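Local coordinates for oxidoreductase protein (Agrobacterium radiobacter, PDB 5UI9) that probably catalyses the NAD-dependent oxidation or reduction of a small hydroxylated substrate, perhaps a hydroxy acid or sugar-like compound, at residues D185-I190 with A224-D229. Residues are numbered along the deposited sequence; the frame is centred on the assembly and turned at random.
Sequences DIARFI and ATSIVD
Helix-on-sheet packing in the C-terminal domain of a GFO/IDH/MocA oxidoreductase brings helix 175-191 against strand 225-231, and of residues 185-190 A187 alone touches segment 224-229, turning its methyl toward V228 and, more loosely, S226. The A187 CB lies 4.0 Å from V228 CG2. The valine rotamer (chi1 172°) sets CG1 anti to the backbone N and CG2 anti to the carbonyl carbon, and CG2 is the branch that faces A187. Two residues back on the same face of the strand, S226 OG lies 4.4 Å from A187 CB, a loose approach; the hydrogen bond of this hydroxyl goes to H220 NE2 on strand 213-220. With so short a side chain between them, the backbones come close, A187 CA and V228 CA being 7.5 Å apart, and no hydrogen bond crosses the contact. I227 points away from the helix, to the opposite face of the sheet, where it packs on I227 of the second subunit; the strand thus has the helix on one face and the dimer partner on the other. Around the buried methyl of A187, F153 of strand 148-156 and L218 of strand 213-220 extend the apolar surface on which helix 175-191 rests.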
loop_
_atom_site.group_PDB
_atom_site.type_symbol
_atom_site.label_atom_id
_atom_site.label_comp_id
_atom_site.label_asym_id
_atom_site.label_seq_id
_atom_site.Cartn_x
_atom_site.Cartn_y
_atom_site.Cartn_z
ATOM N N ASP A 185 -14.133 5.029 -4.869
ATOM C CA ASP A 185 -15.047 4.689 -5.961
ATOM C C ASP A 185 -14.336 3.820 -6.994
ATOM O O ASP A 185 -14.925 2.864 -7.504
ATOM C CB ASP A 185 -15.599 5.937 -6.655
ATOM C CG ASP A 185 -16.724 5.605 -7.618
ATOM O OD1 ASP A 185 -17.840 5.319 -7.139
ATOM O OD2 ASP A 185 -16.482 5.589 -8.849
ATOM N N ILE A 186 -13.076 4.158 -7.295
ATOM C CA ILE A 186 -12.282 3.354 -8.229
ATOM C C ILE A 186 -12.083 1.946 -7.661
ATOM O O ILE A 186 -12.236 0.971 -8.381
ATOM C CB ILE A 186 -10.929 4.014 -8.592
ATOM C CG1 ILE A 186 -11.161 5.301 -9.395
ATOM C CG2 ILE A 186 -10.063 3.055 -9.412
ATOM C CD1 ILE A 186 -9.952 6.205 -9.517
ATOM N N ALA A 187 -11.761 1.842 -6.376
ATOM C CA ALA A 187 -11.579 0.533 -5.736
ATOM C C ALA A 187 -12.826 -0.346 -5.907
ATOM O O ALA A 187 -12.715 -1.519 -6.251
ATOM C CB ALA A 187 -11.235 0.700 -4.263
ATOM N N ARG A 188 -14.005 0.243 -5.701
ATOM C CA ARG A 188 -15.295 -0.450 -5.935
ATOM C C ARG A 188 -15.507 -0.830 -7.391
ATOM O O ARG A 188 -15.901 -1.952 -7.699
ATOM C CB ARG A 188 -16.472 0.436 -5.536
ATOM C CG ARG A 188 -16.725 0.539 -4.051
ATOM C CD ARG A 188 -18.054 1.232 -3.785
ATOM N NE ARG A 188 -19.169 0.553 -4.457
ATOM C CZ ARG A 188 -19.947 1.054 -5.423
ATOM N NH1 ARG A 188 -19.822 2.306 -5.872
ATOM N NH2 ARG A 188 -20.894 0.281 -5.937
ATOM N N PHE A 189 -15.272 0.136 -8.271
ATOM C CA PHE A 189 -15.414 -0.040 -9.715
ATOM C C PHE A 189 -14.583 -1.222 -10.222
ATOM O O PHE A 189 -15.067 -2.028 -11.006
ATOM C CB PHE A 189 -15.011 1.266 -10.415
ATOM C CG PHE A 189 -15.134 1.240 -11.912
ATOM C CD1 PHE A 189 -16.356 0.953 -12.525
ATOM C CD2 PHE A 189 -14.039 1.545 -12.716
ATOM C CE1 PHE A 189 -16.468 0.949 -13.910
ATOM C CE2 PHE A 189 -14.144 1.544 -14.100
ATOM C CZ PHE A 189 -15.368 1.252 -14.700
ATOM N N ILE A 190 -13.339 -1.326 -9.747
ATOM C CA ILE A 190 -12.418 -2.382 -10.170
ATOM C C ILE A 190 -12.635 -3.714 -9.436
ATOM O O ILE A 190 -12.710 -4.754 -10.082
ATOM C CB ILE A 190 -10.940 -1.928 -10.016
ATOM C CG1 ILE A 190 -10.673 -0.647 -10.834
ATOM C CG2 ILE A 190 -9.975 -3.031 -10.431
ATOM C CD1 ILE A 190 -11.179 -0.680 -12.266
ATOM N N ALA A 224 -11.176 -10.292 -2.257
ATOM C CA ALA A 224 -10.009 -9.439 -2.518
ATOM C C ALA A 224 -9.722 -8.465 -1.378
ATOM O O ALA A 224 -10.629 -8.033 -0.675
ATOM C CB ALA A 224 -10.174 -8.671 -3.827
ATOM N N THR A 225 -8.442 -8.159 -1.199
ATOM C CA THR A 225 -7.983 -7.145 -0.261
ATOM C C THR A 225 -7.413 -5.999 -1.074
ATOM O O THR A 225 -6.749 -6.233 -2.080
ATOM C CB THR A 225 -6.864 -7.692 0.640
ATOM O OG1 THR A 225 -7.330 -8.846 1.338
ATOM C CG2 THR A 225 -6.397 -6.641 1.648
ATOM N N SER A 226 -7.656 -4.765 -0.648
ATOM C CA SER A 226 -7.001 -3.630 -1.282
ATOM C C SER A 226 -6.563 -2.546 -0.299
ATOM O O SER A 226 -7.052 -2.469 0.835
ATOM C CB SER A 226 -7.864 -3.053 -2.413
ATOM O OG SER A 226 -8.849 -2.172 -1.921
ATOM N N ILE A 227 -5.596 -1.752 -0.756
ATOM C CA ILE A 227 -5.136 -0.549 -0.085
ATOM C C ILE A 227 -5.542 0.663 -0.922
ATOM O O ILE A 227 -5.279 0.709 -2.126
ATOM C CB ILE A 227 -3.598 -0.546 0.064
ATOM C CG1 ILE A 227 -3.132 -1.711 0.953
ATOM C CG2 ILE A 227 -3.085 0.785 0.608
ATOM C CD1 ILE A 227 -3.633 -1.660 2.385
ATOM N N VAL A 228 -6.187 1.630 -0.278
ATOM C CA VAL A 228 -6.407 2.950 -0.850
ATOM C C VAL A 228 -5.569 3.918 -0.031
ATOM O O VAL A 228 -5.821 4.113 1.165
ATOM C CB VAL A 228 -7.885 3.355 -0.814
ATOM C CG1 VAL A 228 -8.062 4.810 -1.237
ATOM C CG2 VAL A 228 -8.681 2.437 -1.722
ATOM N N ASP A 229 -4.563 4.507 -0.664
ATOM C CA ASP A 229 -3.691 5.454 0.019
ATOM C C ASP A 229 -3.684 6.779 -0.734
ATOM O O ASP A 229 -3.408 6.824 -1.929
ATOM C CB ASP A 229 -2.286 4.870 0.229
ATOM C CG ASP A 229 -1.542 4.601 -1.062
ATOM O OD1 ASP A 229 -1.706 3.515 -1.644
ATOM O OD2 ASP A 229 -0.737 5.463 -1.474
#